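Local coordinates for protein MaoC-like dehydratase (Phytophthora Capsici, PDB 3KH8) that probably catalyses the reversible hydration or dehydration of enoyl-CoA thioesters, as a MaoC-like lyase of the hydratase 2 type with a hot dog fold, at residues Ala83-Pro88 and Ala272-Ile277; Ser151-Gly156 and Arg194-Arg199; Ser226-Ser231 and Ile248-Cys253; Met295-Ser300 and Phe322-Asp327. All coordinates share one frame; numbering follows the deposited sequence.

Contact 1: Ala83-Pro88 and Ala272-Ile277; sequences AFPLYP and ARFKSI
P85 lies over one face of the F274 ring, its CB 3.6 Å from the ring centroid and 19° off the ring normal. This is a CH-pi contact displaced toward the rim near F274 CG, and the two side chains cross at about a right angle. CG of the proline follows at the same rim, 3.8 Å from F274 CD1. Beside this pair, a second apolar touch joins one branch from each side, L86 CD1 and I277 CG2, at 3.8 Å. The phenylalanine reaches the proline because its CG stands anti to the backbone N (chi1 -166°), which carries the ring out from the strand toward the loop. P85 is also backed by its own neighbour: its CD sits 3.4 Å above the plane of the F84 ring, so the pyrrolidine ring meets two aromatic faces.

A type I turn from F84 to Y87, closed by Y87 N to F84 O at 2.9 Å, puts P85 and L86 at its two corners. On the other segment, a classic beta bulge, in which K275 and S276 share V323 as their partner on strand 314-324, allows F274 and I277 to address the same loop although they are three residues apart. The F274 ring also meets F322 edge-to-face. The buried contact thus joins the loop before helix 91-94 to strand 274-281, with helix 251-266 against F84 and I277 and helix 56-65 against L86.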
loop_
_atom_site.group_PDB
_atom_site.type_symbol
_atom_site.label_atom_id
_atom_site.label_comp_id
_atom_site.label_asym_id
_atom_site.label_seq_id
_atom_site.Cartn_x
_atom_site.Cartn_y
_atom_site.Cartn_z
ATOM N N ALA A 83 2.640 -1.735 -15.500
ATOM C CA ALA A 83 2.892 -2.634 -14.376
ATOM C C ALA A 83 4.399 -2.677 -14.171
ATOM O O ALA A 83 5.158 -2.644 -15.150
ATOM C CB ALA A 83 2.366 -4.026 -14.682
ATOM N N PHE A 84 4.855 -2.745 -12.924
ATOM C CA PHE A 84 6.276 -3.020 -12.718
ATOM C C PHE A 84 6.577 -4.451 -13.177
ATOM O O PHE A 84 5.835 -5.373 -12.833
ATOM C CB PHE A 84 6.751 -2.775 -11.283
ATOM C CG PHE A 84 8.249 -2.769 -11.164
ATOM C CD1 PHE A 84 8.976 -1.624 -11.481
ATOM C CD2 PHE A 84 8.934 -3.925 -10.809
ATOM C CE1 PHE A 84 10.367 -1.623 -11.415
ATOM C CE2 PHE A 84 10.327 -3.936 -10.738
ATOM C CZ PHE A 84 11.043 -2.788 -11.042
ATOM N N PRO A 85 7.647 -4.637 -13.978
ATOM C CA PRO A 85 7.871 -5.920 -14.660
ATOM C C PRO A 85 7.964 -7.166 -13.773
ATOM O O PRO A 85 7.663 -8.266 -14.242
ATOM C CB PRO A 85 9.188 -5.686 -15.406
ATOM C CG PRO A 85 9.165 -4.238 -15.706
ATOM C CD PRO A 85 8.600 -3.613 -14.452
ATOM N N LEU A 86 8.365 -7.005 -12.515
ATOM C CA LEU A 86 8.469 -8.142 -11.601
ATOM C C LEU A 86 7.129 -8.560 -10.979
ATOM O O LEU A 86 7.048 -9.610 -10.334
ATOM C CB LEU A 86 9.494 -7.862 -10.492
ATOM C CG LEU A 86 10.051 -9.095 -9.760
ATOM C CD1 LEU A 86 11.023 -9.869 -10.653
ATOM C CD2 LEU A 86 10.721 -8.705 -8.449
ATOM N N TYR A 87 6.081 -7.757 -11.167
ATOM C CA TYR A 87 4.798 -8.028 -10.497
ATOM C C TYR A 87 4.255 -9.472 -10.601
ATOM O O TYR A 87 3.714 -9.980 -9.619
ATOM C CB TYR A 87 3.712 -6.993 -10.866
ATOM C CG TYR A 87 2.385 -7.284 -10.195
ATOM C CD1 TYR A 87 2.238 -7.148 -8.817
ATOM C CD2 TYR A 87 1.287 -7.726 -10.932
ATOM C CE1 TYR A 87 1.021 -7.433 -8.184
ATOM C CE2 TYR A 87 0.069 -8.015 -10.311
ATOM C CZ TYR A 87 -0.053 -7.863 -8.943
ATOM O OH TYR A 87 -1.245 -8.146 -8.324
ATOM N N PRO A 88 4.405 -10.146 -11.766
ATOM C CA PRO A 88 3.905 -11.529 -11.849
ATOM C C PRO A 88 4.302 -12.480 -10.702
ATOM O O PRO A 88 3.551 -13.409 -10.416
ATOM C CB PRO A 88 4.469 -12.014 -13.185
ATOM C CG PRO A 88 4.472 -10.797 -14.021
ATOM C CD PRO A 88 4.853 -9.668 -13.090
ATOM N N ALA A 272 8.816 -2.989 -21.863
ATOM C CA ALA A 272 8.965 -4.033 -22.880
ATOM C C ALA A 272 10.426 -4.480 -23.034
ATOM O O ALA A 272 10.695 -5.572 -23.533
ATOM C CB ALA A 272 8.378 -3.577 -24.224
ATOM N N ARG A 273 11.355 -3.646 -22.574
ATOM C CA ARG A 273 12.787 -3.966 -22.619
ATOM C C ARG A 273 13.259 -4.896 -21.487
ATOM O O ARG A 273 14.334 -5.483 -21.575
ATOM C CB ARG A 273 13.622 -2.680 -22.671
ATOM C CG ARG A 273 13.389 -1.864 -23.945
ATOM C CD ARG A 273 14.249 -0.613 -24.004
ATOM N NE ARG A 273 15.672 -0.931 -24.097
ATOM C CZ ARG A 273 16.658 -0.045 -23.981
ATOM N NH1 ARG A 273 16.393 1.237 -23.763
ATOM N NH2 ARG A 273 17.918 -0.446 -24.084
ATOM N N PHE A 274 12.442 -5.040 -20.444
ATOM C CA PHE A 274 12.757 -5.881 -19.275
ATOM C C PHE A 274 12.419 -7.341 -19.603
ATOM O O PHE A 274 11.250 -7.740 -19.575
ATOM C CB PHE A 274 11.932 -5.378 -18.075
ATOM C CG PHE A 274 12.375 -5.902 -16.725
ATOM C CD1 PHE A 274 12.896 -5.028 -15.772
ATOM C CD2 PHE A 274 12.206 -7.242 -16.378
ATOM C CE1 PHE A 274 13.271 -5.486 -14.498
ATOM C CE2 PHE A 274 12.583 -7.715 -15.115
ATOM C CZ PHE A 274 13.116 -6.834 -14.172
ATOM N N LYS A 275 13.439 -8.145 -19.905
ATOM C CA LYS A 275 13.194 -9.480 -20.465
ATOM C C LYS A 275 13.236 -10.638 -19.470
ATOM O O LYS A 275 12.303 -11.445 -19.413
ATOM C CB LYS A 275 14.110 -9.753 -21.669
ATOM C CG LYS A 275 13.784 -8.907 -22.893
ATOM C CD LYS A 275 12.380 -9.216 -23.409
ATOM C CE LYS A 275 11.951 -8.236 -24.476
ATOM N NZ LYS A 275 10.488 -8.337 -24.765
ATOM N N SER A 276 14.312 -10.735 -18.699
ATOM C CA SER A 276 14.408 -11.791 -17.694
ATOM C C SER A 276 15.305 -11.399 -16.536
ATOM O O SER A 276 16.151 -10.513 -16.656
ATOM C CB SER A 276 14.879 -13.117 -18.310
ATOM O OG SER A 276 16.215 -13.020 -18.766
ATOM N N ILE A 277 15.102 -12.078 -15.415
ATOM C CA ILE A 277 15.864 -11.848 -14.204
ATOM C C ILE A 277 15.863 -13.131 -13.375
ATOM O O ILE A 277 14.820 -13.770 -13.206
ATOM C CB ILE A 277 15.314 -10.620 -13.401
ATOM C CG1 ILE A 277 16.173 -10.333 -12.161
ATOM C CG2 ILE A 277 13.815 -10.790 -13.065
ATOM C CD1 ILE A 277 15.987 -8.936 -11.583
#

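Contact 2: Ser151-Gly156 and Arg194-Arg199; sequences SFYDKG and RKLPAR
The Y153 ring meets R194 at its edge, where the carbonyl O of R194 lies near the ring plane, while L196 approaches the same ring obliquely, its CD2 3.8 Å from Y153 CE2. The tyrosine and leucine side chains run alongside one another, pointing opposite ways. A second flat group, the guanidinium of R194, has P197 CD over one face, 3.5 Å above its plane.

At the edge of the tyrosine the phenol donates a short hydrogen bond, Y153 OH to R194 O at 2.7 Å, coming in from above the carbonyl plane (45° out of it). Two residues earlier on the strand, S151 OG accepts from R194 N at 3.0 Å, with a moderately bent N-H...O angle of 147°. The arginine is therefore gripped at both its backbone N and its O by side chains two residues apart on the same side of one strand. Its chi1 of 60° sets CG between the backbone N and the carbonyl carbon, and that CG packs 3.3 Å from S151 OG. E162 on strand 158-169 ties the polar ends together: its OE1 is hydrogen-bonded to S151 OG and forms a salt bridge with R194 NE.

Beyond Y153 the strand ends in an Asx turn, D154 OD1 accepting from G156 N at 2.9 Å. Strand 192-193 pairs antiparallel with strand 141-154; just past its end, the side-chain-to-backbone bonds of S151 and Y153 keep the chain alongside. In the double hot dog fold expected for this family, the linker toward strand 209-214 departs here from the N-terminal half of the sheet.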
loop_
_atom_site.group_PDB
_atom_site.type_symbol
_atom_site.label_atom_id
_atom_site.label_comp_id
_atom_site.label_asym_id
_atom_site.label_seq_id
_atom_site.Cartn_x
_atom_site.Cartn_y
_atom_site.Cartn_z
ATOM N N SER A 151 12.003 -29.791 -11.019
ATOM C CA SER A 151 13.277 -30.303 -10.516
ATOM C C SER A 151 13.189 -30.733 -9.061
ATOM O O SER A 151 12.478 -30.123 -8.263
ATOM C CB SER A 151 14.388 -29.257 -10.660
ATOM O OG SER A 151 14.685 -29.000 -12.018
ATOM N N PHE A 152 13.926 -31.791 -8.733
ATOM C CA PHE A 152 14.107 -32.232 -7.358
ATOM C C PHE A 152 15.539 -32.746 -7.237
ATOM O O PHE A 152 15.814 -33.925 -7.487
ATOM C CB PHE A 152 13.090 -33.319 -6.997
ATOM C CG PHE A 152 12.798 -33.418 -5.524
ATOM C CD1 PHE A 152 11.823 -32.614 -4.940
ATOM C CD2 PHE A 152 13.490 -34.320 -4.723
ATOM C CE1 PHE A 152 11.546 -32.702 -3.579
ATOM C CE2 PHE A 152 13.221 -34.416 -3.358
ATOM C CZ PHE A 152 12.246 -33.608 -2.787
ATOM N N TYR A 153 16.453 -31.848 -6.876
ATOM C CA TYR A 153 17.881 -32.153 -6.900
ATOM C C TYR A 153 18.473 -32.368 -5.518
ATOM O O TYR A 153 18.141 -31.655 -4.570
ATOM C CB TYR A 153 18.658 -31.048 -7.624
ATOM C CG TYR A 153 18.586 -31.119 -9.134
ATOM C CD1 TYR A 153 19.103 -32.216 -9.825
ATOM C CD2 TYR A 153 18.018 -30.081 -9.874
ATOM C CE1 TYR A 153 19.046 -32.286 -11.212
ATOM C CE2 TYR A 153 17.957 -30.140 -11.269
ATOM C CZ TYR A 153 18.474 -31.245 -11.926
ATOM O OH TYR A 153 18.423 -31.318 -13.297
ATOM N N ASP A 154 19.356 -33.360 -5.417
ATOM C CA ASP A 154 20.144 -33.570 -4.212
ATOM C C ASP A 154 21.401 -32.708 -4.297
ATOM O O ASP A 154 22.262 -32.929 -5.152
ATOM C CB ASP A 154 20.504 -35.053 -4.041
ATOM C CG ASP A 154 21.211 -35.345 -2.720
ATOM O OD1 ASP A 154 21.440 -34.408 -1.926
ATOM O OD2 ASP A 154 21.540 -36.526 -2.471
ATOM N N LYS A 155 21.491 -31.721 -3.411
ATOM C CA LYS A 155 22.616 -30.787 -3.400
ATOM C C LYS A 155 23.769 -31.262 -2.513
ATOM O O LYS A 155 24.816 -30.613 -2.446
ATOM C CB LYS A 155 22.150 -29.390 -2.965
ATOM C CG LYS A 155 21.307 -28.649 -3.999
ATOM C CD LYS A 155 22.155 -28.111 -5.144
ATOM C CE LYS A 155 21.311 -27.301 -6.112
ATOM N NZ LYS A 155 22.100 -26.828 -7.280
ATOM N N GLY A 156 23.576 -32.397 -1.843
ATOM C CA GLY A 156 24.575 -32.935 -0.925
ATOM C C GLY A 156 24.346 -32.439 0.491
ATOM O O GLY A 156 24.342 -33.226 1.439
ATOM N N ARG A 194 15.086 -30.393 -14.623
ATOM C CA ARG A 194 15.389 -29.703 -15.876
ATOM C C ARG A 194 16.889 -29.464 -16.000
ATOM O O ARG A 194 17.608 -29.423 -14.998
ATOM C CB ARG A 194 14.650 -28.358 -15.951
ATOM C CG ARG A 194 15.010 -27.384 -14.827
ATOM C CD ARG A 194 15.007 -25.934 -15.281
ATOM N NE ARG A 194 15.418 -25.048 -14.191
ATOM C CZ ARG A 194 15.696 -23.754 -14.324
ATOM N NH1 ARG A 194 15.617 -23.162 -15.509
ATOM N NH2 ARG A 194 16.061 -23.047 -13.263
ATOM N N LYS A 195 17.352 -29.309 -17.235
ATOM C CA LYS A 195 18.714 -28.877 -17.502
ATOM C C LYS A 195 18.868 -27.446 -16.989
ATOM O O LYS A 195 18.217 -26.523 -17.489
ATOM C CB LYS A 195 19.009 -28.964 -19.005
ATOM C CG LYS A 195 20.342 -28.364 -19.451
ATOM C CD LYS A 195 21.535 -29.184 -18.974
ATOM C CE LYS A 195 22.829 -28.709 -19.621
ATOM N NZ LYS A 195 24.028 -29.202 -18.888
ATOM N N LEU A 196 19.711 -27.276 -15.974
ATOM C CA LEU A 196 19.902 -25.974 -15.342
ATOM C C LEU A 196 20.755 -25.048 -16.206
ATOM O O LEU A 196 21.703 -25.504 -16.848
ATOM C CB LEU A 196 20.537 -26.131 -13.955
ATOM C CG LEU A 196 19.887 -27.061 -12.923
ATOM C CD1 LEU A 196 20.782 -27.176 -11.694
ATOM C CD2 LEU A 196 18.475 -26.611 -12.527
ATOM N N PRO A 197 20.420 -23.742 -16.228
ATOM C CA PRO A 197 21.265 -22.768 -16.916
ATOM C C PRO A 197 22.618 -22.618 -16.217
ATOM O O PRO A 197 22.773 -23.042 -15.068
ATOM C CB PRO A 197 20.462 -21.463 -16.807
ATOM C CG PRO A 197 19.607 -21.641 -15.614
ATOM C CD PRO A 197 19.257 -23.101 -15.584
ATOM N N ALA A 198 23.582 -22.025 -16.916
ATOM C CA ALA A 198 24.922 -21.806 -16.375
ATOM C C ALA A 198 24.879 -21.037 -15.060
ATOM O O ALA A 198 24.078 -20.107 -14.900
ATOM C CB ALA A 198 25.784 -21.070 -17.388
ATOM N N ARG A 199 25.733 -21.442 -14.123
ATOM C CA ARG A 199 25.904 -20.732 -12.858
ATOM C C ARG A 199 26.426 -19.325 -13.117
ATOM O O ARG A 199 27.374 -19.139 -13.881
ATOM C CB ARG A 199 26.865 -21.493 -11.938
ATOM C CG ARG A 199 27.393 -20.676 -10.753
ATOM C CD ARG A 199 28.135 -21.542 -9.736
ATOM N NE ARG A 199 27.257 -22.522 -9.100
ATOM C CZ ARG A 199 26.346 -22.238 -8.171
ATOM N NH1 ARG A 199 26.169 -20.989 -7.752
ATOM N NH2 ARG A 199 25.601 -23.210 -7.661
#

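Contact 3: Ser226-Ser231 and Ile248-Cys253; sequences SGDYNS and ILHGLC
H250 and D228 form the close part of this contact. The imidazole points its NE2-H at the backbone O of D228, making a nearly straight hydrogen bond of 3.0 Å (163°) with the acceptor in the ring plane. The aspartate side chain lies alongside: D228 OD2 comes within 3.5 Å of H250 CD2, and the carboxylate plane stands 86° from the ring plane. Further packing fixes the imidazole, which stacks on H233 and meets Y223 edge-to-face.

Away from this bond the segments separate. N230, partly exposed, directs its CB toward the histidine segment but stays clear of it. It serves D228 instead, its N bonding to D228 OD1 at 3.2 Å in an Asx turn. The outer flank of the loop packs on the second subunit, Y229 against R57 and S231 against Y75 of that chain.

H250 occupies the N-cap position of helix 251-266, so the loop is held to the start of this helix. The sequence from Y223 through S226-S231 to H233 matches the hydratase 2 motif, whose aspartate and histidine are catalytic in relatives; D228 and H233 probably correspond to them, placing this contact at the likely active site.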
loop_
_atom_site.group_PDB
_atom_site.type_symbol
_atom_site.label_atom_id
_atom_site.label_comp_id
_atom_site.label_asym_id
_atom_site.label_seq_id
_atom_site.Cartn_x
_atom_site.Cartn_y
_atom_site.Cartn_z
ATOM N N SER A 226 0.616 -7.103 -1.274
ATOM C CA SER A 226 0.621 -7.620 -2.640
ATOM C C SER A 226 0.441 -9.143 -2.708
ATOM O O SER A 226 0.444 -9.719 -3.798
ATOM C CB SER A 226 1.889 -7.176 -3.382
ATOM O OG SER A 226 1.835 -5.788 -3.673
ATOM N N GLY A 227 0.292 -9.795 -1.554
ATOM C CA GLY A 227 -0.088 -11.208 -1.541
ATOM C C GLY A 227 0.559 -12.145 -0.541
ATOM O O GLY A 227 -0.007 -13.200 -0.237
ATOM N N ASP A 228 1.742 -11.785 -0.037
ATOM C CA ASP A 228 2.477 -12.657 0.888
ATOM C C ASP A 228 2.341 -12.199 2.342
ATOM O O ASP A 228 3.106 -11.356 2.817
ATOM C CB ASP A 228 3.953 -12.783 0.473
ATOM C CG ASP A 228 4.728 -13.793 1.322
ATOM O OD1 ASP A 228 4.176 -14.324 2.312
ATOM O OD2 ASP A 228 5.905 -14.055 0.995
ATOM N N TYR A 229 1.379 -12.801 3.042
ATOM C CA TYR A 229 1.014 -12.400 4.401
ATOM C C TYR A 229 1.685 -13.235 5.501
ATOM O O TYR A 229 1.326 -13.129 6.678
ATOM C CB TYR A 229 -0.520 -12.382 4.559
ATOM C CG TYR A 229 -1.195 -11.328 3.703
ATOM C CD1 TYR A 229 -1.537 -10.083 4.236
ATOM C CD2 TYR A 229 -1.473 -11.563 2.354
ATOM C CE1 TYR A 229 -2.149 -9.107 3.446
ATOM C CE2 TYR A 229 -2.074 -10.597 1.562
ATOM C CZ TYR A 229 -2.411 -9.373 2.113
ATOM O OH TYR A 229 -3.009 -8.415 1.323
ATOM N N ASN A 230 2.678 -14.033 5.109
ATOM C CA ASN A 230 3.526 -14.787 6.042
ATOM C C ASN A 230 3.878 -13.987 7.297
ATOM O O ASN A 230 4.444 -12.889 7.211
ATOM C CB ASN A 230 4.807 -15.241 5.321
ATOM C CG ASN A 230 5.585 -16.313 6.087
ATOM O OD1 ASN A 230 5.429 -16.482 7.299
ATOM N ND2 ASN A 230 6.436 -17.038 5.370
ATOM N N SER A 231 3.545 -14.547 8.461
ATOM C CA SER A 231 3.786 -13.896 9.753
ATOM C C SER A 231 5.268 -13.632 10.035
ATOM O O SER A 231 5.602 -12.775 10.851
ATOM C CB SER A 231 3.173 -14.718 10.895
ATOM O OG SER A 231 3.724 -16.024 10.929
ATOM N N ILE A 248 11.966 -10.299 9.217
ATOM C CA ILE A 248 12.777 -10.042 8.022
ATOM C C ILE A 248 11.924 -9.519 6.864
ATOM O O ILE A 248 10.734 -9.827 6.773
ATOM C CB ILE A 248 13.573 -11.300 7.577
ATOM C CG1 ILE A 248 12.624 -12.431 7.151
ATOM C CG2 ILE A 248 14.530 -11.749 8.690
ATOM C CD1 ILE A 248 13.291 -13.554 6.375
ATOM N N LEU A 249 12.539 -8.727 5.985
ATOM C CA LEU A 249 11.872 -8.256 4.776
ATOM C C LEU A 249 11.732 -9.417 3.798
ATOM O O LEU A 249 12.612 -10.273 3.730
ATOM C CB LEU A 249 12.662 -7.105 4.136
ATOM C CG LEU A 249 12.119 -6.428 2.869
ATOM C CD1 LEU A 249 10.786 -5.695 3.132
ATOM C CD2 LEU A 249 13.153 -5.472 2.281
ATOM N N HIS A 250 10.621 -9.447 3.064
ATOM C CA HIS A 250 10.386 -10.453 2.022
ATOM C C HIS A 250 11.558 -10.472 1.057
ATOM O O HIS A 250 11.975 -9.419 0.577
ATOM C CB HIS A 250 9.138 -10.111 1.199
ATOM C CG HIS A 250 7.866 -10.042 1.988
ATOM N ND1 HIS A 250 7.631 -9.081 2.949
ATOM C CD2 HIS A 250 6.732 -10.779 1.909
ATOM C CE1 HIS A 250 6.418 -9.246 3.447
ATOM N NE2 HIS A 250 5.854 -10.274 2.837
ATOM N N GLY A 251 12.084 -11.662 0.766
ATOM C CA GLY A 251 13.114 -11.812 -0.261
ATOM C C GLY A 251 12.689 -11.262 -1.617
ATOM O O GLY A 251 13.492 -10.660 -2.333
ATOM N N LEU A 252 11.417 -11.455 -1.970
ATOM C CA LEU A 252 10.902 -10.954 -3.246
ATOM C C LEU A 252 10.802 -9.425 -3.305
ATOM O O LEU A 252 10.848 -8.846 -4.391
ATOM C CB LEU A 252 9.562 -11.609 -3.602
ATOM C CG LEU A 252 9.647 -13.057 -4.105
ATOM C CD1 LEU A 252 8.245 -13.680 -4.216
ATOM C CD2 LEU A 252 10.391 -13.133 -5.442
ATOM N N CYS A 253 10.664 -8.783 -2.145
ATOM C CA CYS A 253 10.700 -7.319 -2.065
ATOM C C CYS A 253 12.121 -6.815 -2.370
ATOM O O CYS A 253 12.301 -5.882 -3.154
ATOM C CB CYS A 253 10.221 -6.834 -0.690
ATOM S SG CYS A 253 10.151 -5.013 -0.503
#

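Contact 4: Met295-Ser300 and Phe322-Asp327; sequences MWQEGS and FVYTQD
S300 and Q326 account for the largest share of the buried surface, the amide of Q326 lying against the backbone of S300. Q326 OE1 is 3.3 Å from S300 C, and the amide carbon CD is 3.6 Å from S300 CA, so the contact is made to the main chain, while the serine CB points away. Two residues past strand 314-324, Q326, extended beyond CG, lays its amide there. Its NE2 and S300 N are two donors, and water 2 reconciles them: it accepts from S300 N at 3.1 Å and, weakly, from Q326 NE2.

Strands 290-297 and 314-324 both pair antiparallel with strand 302-309, which runs between them, so these residues meet across a meander at one end of the hot dog sheet, beside the turn leading into the middle strand.

Y324, the next in buried area, receives the amide of Q297. Q297 NE2 donates to Y324 OH at 3.1 Å with an angle of 162°, the hydroxyl lying close to the amide plane, and amide and ring are turned 56° apart. A bend at chi2 (70°) brings that NE2 to Y324. Water 1 links the pair a second time, donating to Q297 OE1 at 2.6 Å and bonding Y324 OH. The same OE1 accepts from G299 N at 3.0 Å, on a lone pair in the carbonyl plane, which holds the amide's rotation against the turn.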
loop_
_atom_site.group_PDB
_atom_site.type_symbol
_atom_site.label_atom_id
_atom_site.label_comp_id
_atom_site.label_asym_id
_atom_site.label_seq_id
_atom_site.Cartn_x
_atom_site.Cartn_y
_atom_site.Cartn_z
ATOM N N MET A 295 25.920 -3.379 -10.141
ATOM C CA MET A 295 25.616 -3.816 -11.503
ATOM C C MET A 295 26.840 -3.880 -12.421
ATOM O O MET A 295 27.642 -2.940 -12.482
ATOM C CB MET A 295 24.512 -2.941 -12.113
ATOM C CG MET A 295 23.171 -3.033 -11.362
ATOM S SD MET A 295 21.998 -1.717 -11.757
ATOM C CE MET A 295 22.651 -0.338 -10.820
ATOM N N TRP A 296 26.973 -5.004 -13.120
ATOM C CA TRP A 296 28.065 -5.224 -14.065
ATOM C C TRP A 296 27.502 -5.427 -15.472
ATOM O O TRP A 296 26.802 -6.410 -15.735
ATOM C CB TRP A 296 28.884 -6.459 -13.674
ATOM C CG TRP A 296 29.728 -6.337 -12.429
ATOM C CD1 TRP A 296 31.046 -5.967 -12.365
ATOM C CD2 TRP A 296 29.330 -6.631 -11.081
ATOM N NE1 TRP A 296 31.486 -5.998 -11.061
ATOM C CE2 TRP A 296 30.454 -6.401 -10.253
ATOM C CE3 TRP A 296 28.130 -7.057 -10.490
ATOM C CZ2 TRP A 296 30.417 -6.587 -8.864
ATOM C CZ3 TRP A 296 28.091 -7.237 -9.107
ATOM C CH2 TRP A 296 29.228 -7.000 -8.311
ATOM N N GLN A 297 27.802 -4.483 -16.360
ATOM C CA GLN A 297 27.456 -4.596 -17.776
ATOM C C GLN A 297 28.349 -5.651 -18.423
ATOM O O GLN A 297 29.577 -5.558 -18.360
ATOM C CB GLN A 297 27.621 -3.230 -18.466
ATOM C CG GLN A 297 27.438 -3.228 -19.992
ATOM C CD GLN A 297 26.003 -3.473 -20.426
ATOM O OE1 GLN A 297 25.657 -4.565 -20.877
ATOM N NE2 GLN A 297 25.160 -2.459 -20.283
ATOM N N GLU A 298 27.733 -6.665 -19.023
ATOM C CA GLU A 298 28.485 -7.723 -19.696
ATOM C C GLU A 298 28.306 -7.697 -21.214
ATOM O O GLU A 298 28.858 -8.535 -21.926
ATOM C CB GLU A 298 28.138 -9.100 -19.119
ATOM C CG GLU A 298 28.584 -9.294 -17.672
ATOM C CD GLU A 298 30.094 -9.342 -17.519
ATOM O OE1 GLU A 298 30.689 -10.399 -17.815
ATOM O OE2 GLU A 298 30.685 -8.331 -17.090
ATOM N N GLY A 299 27.544 -6.724 -21.704
ATOM C CA GLY A 299 27.288 -6.584 -23.135
ATOM C C GLY A 299 26.244 -7.565 -23.627
ATOM O O GLY A 299 25.833 -8.474 -22.894
ATOM N N SER A 300 25.809 -7.371 -24.872
ATOM C CA SER A 300 24.798 -8.221 -25.514
ATOM C C SER A 300 23.472 -8.263 -24.735
ATOM O O SER A 300 22.723 -9.242 -24.811
ATOM C CB SER A 300 25.345 -9.635 -25.763
ATOM O OG SER A 300 26.554 -9.581 -26.507
ATOM N N PHE A 322 20.445 -10.337 -15.319
ATOM C CA PHE A 322 19.364 -9.549 -15.898
ATOM C C PHE A 322 19.553 -9.475 -17.408
ATOM O O PHE A 322 20.648 -9.174 -17.883
ATOM C CB PHE A 322 19.369 -8.146 -15.285
ATOM C CG PHE A 322 18.338 -7.207 -15.864
ATOM C CD1 PHE A 322 18.731 -6.016 -16.468
ATOM C CD2 PHE A 322 16.979 -7.498 -15.780
ATOM C CE1 PHE A 322 17.789 -5.135 -16.996
ATOM C CE2 PHE A 322 16.031 -6.628 -16.304
ATOM C CZ PHE A 322 16.435 -5.441 -16.911
ATOM N N VAL A 323 18.490 -9.762 -18.153
ATOM C CA VAL A 323 18.525 -9.647 -19.610
ATOM C C VAL A 323 17.527 -8.587 -20.070
ATOM O O VAL A 323 16.353 -8.616 -19.694
ATOM C CB VAL A 323 18.271 -11.012 -20.317
ATOM C CG1 VAL A 323 18.289 -10.857 -21.840
ATOM C CG2 VAL A 323 19.304 -12.048 -19.873
ATOM N N TYR A 324 18.016 -7.644 -20.870
ATOM C CA TYR A 324 17.188 -6.576 -21.406
ATOM C C TYR A 324 17.429 -6.389 -22.906
ATOM O O TYR A 324 18.454 -6.828 -23.439
ATOM C CB TYR A 324 17.434 -5.266 -20.641
ATOM C CG TYR A 324 18.775 -4.619 -20.912
ATOM C CD1 TYR A 324 19.943 -5.112 -20.328
ATOM C CD2 TYR A 324 18.876 -3.510 -21.752
ATOM C CE1 TYR A 324 21.175 -4.520 -20.580
ATOM C CE2 TYR A 324 20.104 -2.911 -22.009
ATOM C CZ TYR A 324 21.248 -3.422 -21.420
ATOM O OH TYR A 324 22.463 -2.837 -21.671
ATOM N N THR A 325 16.472 -5.747 -23.576
ATOM C CA THR A 325 16.610 -5.376 -24.986
ATOM C C THR A 325 17.574 -4.197 -25.122
ATOM O O THR A 325 17.360 -3.138 -24.531
ATOM C CB THR A 325 15.242 -5.019 -25.619
ATOM O OG1 THR A 325 14.323 -6.097 -25.411
ATOM C CG2 THR A 325 15.381 -4.770 -27.117
ATOM N N GLN A 326 18.633 -4.400 -25.905
ATOM C CA GLN A 326 19.698 -3.406 -26.091
ATOM C C GLN A 326 19.240 -2.115 -26.766
ATOM O O GLN A 326 18.251 -2.110 -27.500
ATOM C CB GLN A 326 20.856 -4.019 -26.880
ATOM C CG GLN A 326 21.860 -4.748 -26.016
ATOM C CD GLN A 326 22.858 -5.544 -26.827
ATOM O OE1 GLN A 326 22.514 -6.568 -27.424
ATOM N NE2 GLN A 326 24.106 -5.086 -26.845
ATOM N N ASP A 327 19.979 -1.031 -26.512
ATOM C CA ASP A 327 19.690 0.300 -27.068
ATOM C C ASP A 327 19.494 0.296 -28.586
ATOM O O ASP A 327 18.567 0.930 -29.098
ATOM C CB ASP A 327 20.802 1.294 -26.699
ATOM C CG ASP A 327 20.769 1.711 -25.234
ATOM O OD1 ASP A 327 19.973 1.150 -24.450
ATOM O OD2 ASP A 327 21.552 2.613 -24.863
HETATM O O HOH W 1 24.258 -4.604 -23.052
HETATM O O HOH W 2 26.975 -5.151 -26.748
#

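Contacts 1, 2 and 4 all reach the antiparallel sheet, whereas contact 3 lies at the start of helix 251-266. Along the chain, contact 1 spans from the N-terminal half into the C-terminal half and encloses contacts 2 and 3 in turn; contact 4 follows. Contacts 1 and 4 are the nearest pair, with centres 14 Å apart, and touch through neighbouring strands 274-281 and 314-324 and a salt bridge from R273 to D327. Contacts 1 and 3 touch more lightly, at L86 and L252. Contact 2 stands apart, about 24 Å from contact 1 between centres. Contact 1 alone joins the two family regions; contact 3 marks the probable active site, remote from contacts 2 and 4.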